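Local coordinates for DUF4276 family protein (Pyrococcus horikoshii, PDB 2P62), which is of unknown function but belongs to a family of the Toprim-like clan, whose better-known members act on nucleic acids in topoisomerases, primases and nucleases, at residues Leu5-Gly10 with Val61-Glu66; Val92-Asp97 with Val129-Tyr134; Gly43-Glu48 with Lys68-Lys73. All coordinates share one frame; numbering follows the deposited sequence.

Interaction 1 of 3, residues Leu5-Gly10 with Val61-Glu66; sequences LIIVEG and VIIHAE
L5-I7 and V61-I63 pair as parallel neighbours in the central sheet of the Toprim-like fold. I6 uses both backbone groups: its N donates to V61 O at 2.7 Å, and its O accepts from I63 N at 2.9 Å. V8 N then reaches I63 O, almost straight at 177°. Past the strands, A65 N still bonds E9 O at 3.0 Å, but from above the carbonyl plane. E9 lies just past strand 2-7, about where Toprim domains carry a conserved glutamate; a matching role here is only an inference. On the face of L5, I7, V61 and I63, the L5 methyl CD1 bends over V61 O at 3.3 Å. I63 CG1 sits between its backbone N and carbonyl carbon (chi1 61°), which lays CD1 alongside I7 CG1 at 3.8 Å. V8 CG2 meets H64 CB at 3.5 Å, and the imidazole leans obliquely on G10, CD2 lying 3.7 Å from G10 C. An alanine at H64 would keep the touch on V8 but would probably leave a gap beside G10, just before helix 11-23. Helix 71-84 packs on L5 and I7 through V78 and I71, L21 of helix 11-23 and L51 and L53 of strand 51-55 touch I62, and strand 89-97 bonds the far edge of strand 2-7.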
# COMPACT_ATOMS: atom_id res chain seq x y z
N LEU A 5 -11.23 18.40 -12.12
CA LEU A 5 -9.97 17.74 -11.80
C LEU A 5 -9.60 17.91 -10.33
O LEU A 5 -9.59 19.03 -9.79
CB LEU A 5 -8.86 18.30 -12.69
CG LEU A 5 -7.44 17.74 -12.53
CD1 LEU A 5 -7.46 16.24 -12.82
CD2 LEU A 5 -6.48 18.45 -13.49
N ILE A 6 -9.29 16.79 -9.67
CA ILE A 6 -8.89 16.79 -8.27
C ILE A 6 -7.47 16.25 -8.17
O ILE A 6 -7.19 15.10 -8.53
CB ILE A 6 -9.83 15.92 -7.41
CG1 ILE A 6 -11.28 16.40 -7.58
CG2 ILE A 6 -9.39 16.01 -5.95
CD1 ILE A 6 -12.30 15.71 -6.67
N ILE A 7 -6.56 17.10 -7.69
CA ILE A 7 -5.16 16.73 -7.54
C ILE A 7 -4.76 16.59 -6.08
O ILE A 7 -4.85 17.55 -5.31
CB ILE A 7 -4.24 17.79 -8.19
CG1 ILE A 7 -4.68 18.06 -9.63
CG2 ILE A 7 -2.79 17.29 -8.14
CD1 ILE A 7 -3.94 19.21 -10.31
N VAL A 8 -4.32 15.40 -5.71
CA VAL A 8 -3.89 15.12 -4.34
C VAL A 8 -2.45 14.64 -4.38
O VAL A 8 -1.91 14.39 -5.46
CB VAL A 8 -4.78 14.04 -3.69
CG1 VAL A 8 -6.20 14.56 -3.55
CG2 VAL A 8 -4.75 12.77 -4.52
N GLU A 9 -1.84 14.48 -3.21
CA GLU A 9 -0.44 14.05 -3.17
C GLU A 9 -0.20 12.55 -3.31
O GLU A 9 0.67 12.14 -4.08
CB GLU A 9 0.23 14.53 -1.88
CG GLU A 9 1.74 14.35 -1.92
CD GLU A 9 2.43 14.83 -0.66
OE1 GLU A 9 2.01 15.88 -0.12
OE2 GLU A 9 3.40 14.17 -0.22
N GLY A 10 -0.95 11.72 -2.58
CA GLY A 10 -0.75 10.28 -2.66
C GLY A 10 -1.99 9.42 -2.57
O GLY A 10 -3.12 9.93 -2.54
N VAL A 61 -12.17 13.69 -12.02
CA VAL A 61 -10.93 13.02 -12.38
C VAL A 61 -9.94 13.30 -11.26
O VAL A 61 -9.52 14.43 -11.06
CB VAL A 61 -10.39 13.57 -13.71
CG1 VAL A 61 -9.09 12.86 -14.07
CG2 VAL A 61 -11.43 13.36 -14.82
N ILE A 62 -9.59 12.26 -10.52
CA ILE A 62 -8.66 12.38 -9.40
C ILE A 62 -7.30 11.80 -9.75
O ILE A 62 -7.21 10.66 -10.22
CB ILE A 62 -9.20 11.63 -8.17
CG1 ILE A 62 -10.65 12.05 -7.92
CG2 ILE A 62 -8.34 11.89 -6.95
CD1 ILE A 62 -11.30 11.27 -6.83
N ILE A 63 -6.24 12.57 -9.52
CA ILE A 63 -4.88 12.11 -9.80
C ILE A 63 -4.00 12.33 -8.59
O ILE A 63 -4.23 13.26 -7.81
CB ILE A 63 -4.23 12.86 -11.00
CG1 ILE A 63 -4.14 14.35 -10.70
CG2 ILE A 63 -5.04 12.65 -12.26
CD1 ILE A 63 -3.47 15.15 -11.79
N HIS A 64 -2.99 11.48 -8.43
CA HIS A 64 -2.04 11.60 -7.32
C HIS A 64 -0.66 11.15 -7.78
O HIS A 64 -0.50 10.68 -8.91
CB HIS A 64 -2.47 10.74 -6.14
CG HIS A 64 -2.32 9.27 -6.37
ND1 HIS A 64 -3.27 8.51 -7.04
CD2 HIS A 64 -1.33 8.41 -6.04
CE1 HIS A 64 -2.86 7.26 -7.10
NE2 HIS A 64 -1.69 7.17 -6.50
N ALA A 65 0.34 11.29 -6.90
CA ALA A 65 1.73 10.91 -7.20
C ALA A 65 2.15 11.48 -8.55
O ALA A 65 2.86 10.82 -9.32
CB ALA A 65 1.88 9.38 -7.18
N GLU A 66 1.70 12.69 -8.84
CA GLU A 66 2.03 13.33 -10.10
C GLU A 66 3.44 13.91 -10.03
O GLU A 66 4.19 13.84 -11.01
CB GLU A 66 1.02 14.44 -10.41
CG GLU A 66 0.88 14.74 -11.89
CD GLU A 66 0.26 13.57 -12.66
OE1 GLU A 66 0.35 13.55 -13.90
OE2 GLU A 66 -0.32 12.69 -12.00

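Interaction 2 of 3, residues Val92-Asp97 with Val129-Tyr134; sequences VYVVRD and VKIYPY
Y93 and Y132 stand side by side on neighbouring parallel strands, their rings nearly parallel (planes 10° apart) but strongly offset, with little overlap and centroids 4.9 Å apart. Almost equal first torsions produce this match: in both, CG lies anti to the carbonyl carbon (chi1 -65° and -68°). Y93 CE2 comes 3.4 Å from Y132 CD2, and Y93 CD2 rests 3.6 Å from Y132 CB. Y134 is swung the other way, its CG anti to N; V95 CG1 lies at the edge of its ring, and CB faces V95 CG2 at 4.3 Å. V92, V94, I131 and P133 share the other face, where helix 104-109 packs on the last three, while V92 CG2 meets V129 CG1 at 3.9 Å. Five backbone bonds zip the strands, among them Y132 N to V92 O at 2.7 Å and Y134 N to V94 O at 2.8 Å. P133, with no N-H to give, falls where the ladder from V92-D97 needs none. Helix 233-239 packs on the tyrosine face through L235 and R238. Y93 and Y132 thus offer carbon to one another, while Y93 OH bonds E91 OE1 and Y134 OH bonds N231 O, consistent with these two hydroxyls being satisfied around a mostly carbon contact.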
# COMPACT_ATOMS: atom_id res chain seq x y z
N VAL A 92 -10.74 22.92 -10.89
CA VAL A 92 -9.55 22.18 -10.54
C VAL A 92 -9.33 22.39 -9.05
O VAL A 92 -9.30 23.52 -8.56
CB VAL A 92 -8.30 22.66 -11.30
CG1 VAL A 92 -7.08 21.91 -10.79
CG2 VAL A 92 -8.46 22.42 -12.81
N TYR A 93 -9.19 21.28 -8.33
CA TYR A 93 -8.95 21.31 -6.89
C TYR A 93 -7.52 20.85 -6.63
O TYR A 93 -7.08 19.84 -7.17
CB TYR A 93 -9.94 20.39 -6.16
CG TYR A 93 -11.37 20.85 -6.27
CD1 TYR A 93 -12.13 20.58 -7.41
CD2 TYR A 93 -11.94 21.66 -5.27
CE1 TYR A 93 -13.40 21.10 -7.57
CE2 TYR A 93 -13.23 22.18 -5.43
CZ TYR A 93 -13.95 21.91 -6.58
OH TYR A 93 -15.20 22.47 -6.79
N VAL A 94 -6.78 21.59 -5.82
CA VAL A 94 -5.42 21.20 -5.50
C VAL A 94 -5.34 21.07 -3.99
O VAL A 94 -5.42 22.06 -3.27
CB VAL A 94 -4.41 22.25 -6.01
CG1 VAL A 94 -2.98 21.79 -5.73
CG2 VAL A 94 -4.60 22.46 -7.51
N VAL A 95 -5.21 19.84 -3.51
CA VAL A 95 -5.18 19.55 -2.08
C VAL A 95 -3.80 19.16 -1.58
O VAL A 95 -3.16 18.26 -2.13
CB VAL A 95 -6.16 18.43 -1.73
CG1 VAL A 95 -6.07 18.06 -0.25
CG2 VAL A 95 -7.58 18.88 -2.11
N ARG A 96 -3.36 19.83 -0.52
CA ARG A 96 -2.06 19.57 0.06
C ARG A 96 -2.10 19.81 1.56
O ARG A 96 -2.82 20.69 2.03
CB ARG A 96 -1.00 20.48 -0.57
CG ARG A 96 0.41 20.22 -0.03
CD ARG A 96 1.47 21.08 -0.68
NE ARG A 96 1.45 22.46 -0.19
CZ ARG A 96 2.32 23.40 -0.55
NH1 ARG A 96 3.29 23.12 -1.41
NH2 ARG A 96 2.22 24.62 -0.06
N ASP A 97 -1.33 19.04 2.32
CA ASP A 97 -1.29 19.24 3.76
C ASP A 97 -0.83 20.68 3.99
O ASP A 97 -0.07 21.23 3.19
CB ASP A 97 -0.28 18.32 4.45
CG ASP A 97 -0.63 16.85 4.36
OD1 ASP A 97 -1.84 16.52 4.32
OD2 ASP A 97 0.31 16.03 4.38
N VAL A 129 -11.56 28.83 -15.76
CA VAL A 129 -11.49 27.67 -14.86
C VAL A 129 -11.30 28.07 -13.40
O VAL A 129 -10.38 28.83 -13.07
CB VAL A 129 -10.32 26.72 -15.28
CG1 VAL A 129 -10.14 25.62 -14.26
CG2 VAL A 129 -10.60 26.12 -16.66
N LYS A 130 -12.16 27.55 -12.52
CA LYS A 130 -12.05 27.84 -11.09
C LYS A 130 -11.04 26.92 -10.41
O LYS A 130 -11.27 25.72 -10.30
CB LYS A 130 -13.42 27.70 -10.41
CG LYS A 130 -14.39 28.81 -10.70
CD LYS A 130 -15.66 28.66 -9.88
CE LYS A 130 -16.68 29.70 -10.30
NZ LYS A 130 -16.89 29.64 -11.77
N ILE A 131 -9.93 27.48 -9.96
CA ILE A 131 -8.91 26.69 -9.29
C ILE A 131 -9.03 26.86 -7.77
O ILE A 131 -8.93 27.97 -7.24
CB ILE A 131 -7.51 27.10 -9.78
CG1 ILE A 131 -7.45 26.91 -11.31
CG2 ILE A 131 -6.44 26.25 -9.10
CD1 ILE A 131 -6.22 27.53 -12.03
N TYR A 132 -9.26 25.75 -7.08
CA TYR A 132 -9.42 25.79 -5.64
C TYR A 132 -8.24 25.22 -4.87
O TYR A 132 -8.04 24.01 -4.81
CB TYR A 132 -10.68 25.04 -5.22
CG TYR A 132 -11.98 25.68 -5.64
CD1 TYR A 132 -12.57 26.69 -4.86
CD2 TYR A 132 -12.64 25.28 -6.81
CE1 TYR A 132 -13.78 27.26 -5.24
CE2 TYR A 132 -13.85 25.86 -7.19
CZ TYR A 132 -14.41 26.84 -6.40
OH TYR A 132 -15.62 27.39 -6.76
N PRO A 133 -7.42 26.10 -4.29
CA PRO A 133 -6.29 25.59 -3.52
C PRO A 133 -6.80 25.29 -2.10
O PRO A 133 -7.42 26.14 -1.47
CB PRO A 133 -5.27 26.73 -3.59
CG PRO A 133 -6.11 27.96 -3.80
CD PRO A 133 -7.26 27.51 -4.67
N TYR A 134 -6.56 24.08 -1.63
CA TYR A 134 -7.04 23.71 -0.31
C TYR A 134 -6.00 23.04 0.57
O TYR A 134 -5.33 22.10 0.15
CB TYR A 134 -8.26 22.80 -0.45
CG TYR A 134 -8.92 22.42 0.85
CD1 TYR A 134 -8.56 21.25 1.52
CD2 TYR A 134 -9.89 23.25 1.43
CE1 TYR A 134 -9.15 20.91 2.74
CE2 TYR A 134 -10.48 22.92 2.65
CZ TYR A 134 -10.11 21.75 3.30
OH TYR A 134 -10.71 21.42 4.49

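Interaction 3 of 3, residues Gly43-Glu48 with Lys68-Lys73; sequences GFRIGE and KQRIPK
The carbonyl oxygen of G43 is met by two side chains of the other segment: R70 NE donates a weak hydrogen bond to it over 3.3 Å, and K73 lays its CD methylene against the same oxygen at 3.1 Å. A second weak bond runs from R70 NH2 to F44 O, also 3.3 Å. Both oxygens lie at the edge of the R70 guanidinium, near its plane, so the two bonds together oppose its rotation. Its two faces are taken up as well. R45 CB sits 3.5 Å above the centre of one, and K73 CE lies over the rim of the opposite one. The R70 chain, extended from CG to NE, spans the distance from its own backbone to this slot, whereas K73 bends at several torsions to come up beside it. In the fold, G43 leaves helix 39-42 with positive phi (77°), and R70 immediately precedes helix 71-84, the connecting helix of the beta-alpha-beta crossover from strand 58-63 to strand 89-97. F44 has its CB directed away from segment 68-73, and its side chain packs on F37 and L5. R45 has CG between its backbone N and carbonyl carbon (chi1 57°) and bends at chi3, and its guanidinium, tilted 46° to that of R70, brings NH1 to 3.8 Å from R70 NH1. The like charges are probably eased by E66, whose backbone O accepts from R45 NH1 and whose poorly ordered carboxylate makes a long, weak ion pair with R70 NE.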
# COMPACT_ATOMS: atom_id res chain seq x y z
N GLY A 43 -1.53 16.53 -19.82
CA GLY A 43 -0.19 16.74 -19.29
C GLY A 43 0.20 15.72 -18.24
O GLY A 43 1.13 15.96 -17.46
N PHE A 44 -0.50 14.60 -18.20
CA PHE A 44 -0.20 13.54 -17.24
C PHE A 44 1.03 12.76 -17.69
O PHE A 44 1.46 12.87 -18.84
CB PHE A 44 -1.40 12.59 -17.11
CG PHE A 44 -2.64 13.23 -16.54
CD1 PHE A 44 -3.89 12.65 -16.72
CD2 PHE A 44 -2.55 14.42 -15.81
CE1 PHE A 44 -5.05 13.25 -16.20
CE2 PHE A 44 -3.69 15.02 -15.28
CZ PHE A 44 -4.94 14.43 -15.48
N ARG A 45 1.61 11.99 -16.78
CA ARG A 45 2.79 11.19 -17.11
C ARG A 45 2.40 9.97 -17.93
O ARG A 45 1.23 9.57 -17.95
CB ARG A 45 3.53 10.76 -15.85
CG ARG A 45 2.70 9.97 -14.87
CD ARG A 45 3.53 9.49 -13.67
NE ARG A 45 4.24 10.58 -13.01
CZ ARG A 45 5.43 11.05 -13.39
NH1 ARG A 45 6.00 12.05 -12.72
NH2 ARG A 45 6.07 10.50 -14.42
N ILE A 46 3.39 9.39 -18.60
CA ILE A 46 3.21 8.22 -19.47
C ILE A 46 2.10 7.22 -19.15
O ILE A 46 1.01 7.31 -19.71
CB ILE A 46 4.55 7.43 -19.62
CG1 ILE A 46 5.48 7.71 -18.43
CG2 ILE A 46 5.22 7.82 -20.93
CD1 ILE A 46 4.96 7.23 -17.09
N GLY A 47 2.38 6.28 -18.25
CA GLY A 47 1.39 5.27 -17.92
C GLY A 47 0.59 5.53 -16.66
O GLY A 47 0.62 4.73 -15.71
N GLU A 48 -0.13 6.63 -16.64
CA GLU A 48 -0.93 6.98 -15.48
C GLU A 48 -2.41 6.72 -15.71
O GLU A 48 -2.98 7.12 -16.73
CB GLU A 48 -0.73 8.46 -15.11
CG GLU A 48 -1.67 8.94 -14.02
CD GLU A 48 -1.16 10.18 -13.32
OE1 GLU A 48 -0.98 11.22 -13.99
OE2 GLU A 48 -0.94 10.10 -12.09
N LYS A 68 5.81 16.91 -7.34
CA LYS A 68 5.83 18.30 -6.87
C LYS A 68 6.24 19.23 -8.01
O LYS A 68 5.97 20.43 -7.98
CB LYS A 68 6.82 18.43 -5.71
CG LYS A 68 6.61 19.65 -4.82
CD LYS A 68 5.40 19.47 -3.93
CE LYS A 68 5.28 20.59 -2.91
NZ LYS A 68 4.19 20.33 -1.94
N GLN A 69 6.89 18.67 -9.03
CA GLN A 69 7.37 19.45 -10.17
C GLN A 69 6.52 19.28 -11.43
O GLN A 69 6.74 19.96 -12.43
CB GLN A 69 8.81 19.05 -10.46
CG GLN A 69 9.49 19.90 -11.51
CD GLN A 69 10.94 19.52 -11.70
OE1 GLN A 69 11.73 19.57 -10.76
NE2 GLN A 69 11.30 19.12 -12.92
N ARG A 70 5.54 18.37 -11.37
CA ARG A 70 4.68 18.12 -12.52
C ARG A 70 3.32 18.80 -12.39
O ARG A 70 2.62 18.97 -13.40
CB ARG A 70 4.50 16.61 -12.72
CG ARG A 70 4.37 16.21 -14.18
CD ARG A 70 3.70 14.86 -14.37
NE ARG A 70 3.61 14.49 -15.78
CZ ARG A 70 4.65 14.08 -16.51
NH1 ARG A 70 5.85 13.98 -15.97
NH2 ARG A 70 4.47 13.77 -17.79
N ILE A 71 2.94 19.18 -11.17
CA ILE A 71 1.66 19.84 -10.93
C ILE A 71 1.47 21.05 -11.86
O ILE A 71 0.43 21.19 -12.50
CB ILE A 71 1.54 20.34 -9.46
CG1 ILE A 71 1.66 19.17 -8.48
CG2 ILE A 71 0.23 21.09 -9.26
CD1 ILE A 71 0.60 18.10 -8.63
N PRO A 72 2.48 21.94 -11.93
CA PRO A 72 2.35 23.11 -12.81
C PRO A 72 2.27 22.68 -14.28
O PRO A 72 1.61 23.32 -15.10
CB PRO A 72 3.61 23.91 -12.51
CG PRO A 72 4.60 22.84 -12.16
CD PRO A 72 3.79 21.94 -11.26
N LYS A 73 2.97 21.59 -14.59
CA LYS A 73 2.98 21.06 -15.94
C LYS A 73 1.57 20.59 -16.29
O LYS A 73 1.07 20.81 -17.39
CB LYS A 73 4.00 19.91 -16.01
CG LYS A 73 4.24 19.30 -17.39
CD LYS A 73 3.39 18.05 -17.62
CE LYS A 73 4.19 16.93 -18.31
NZ LYS A 73 4.83 17.34 -19.61

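In the fold
Interactions 1 and 2 are neighbouring pairs in one sheet: strand 2-7 from the first bonds strand 89-97 from the second, through L5 O to Y93 N and I7 N to Y93 O, so four strands run parallel without a break. Both are buried ladders of mostly straight backbone bonds, aliphatic in interaction 1 and partly aromatic in interaction 2. Interaction 3 lies farther from the chain centre and is only partly buried; it joins two connecting pieces by weak arginine bonds to carbonyls. E66, in the loop after strand 58-63, belongs to interaction 1 and borders interaction 3. Helix 71-84, which begins in interaction 3, packs on the face of interaction 1 that carries L5 and I7.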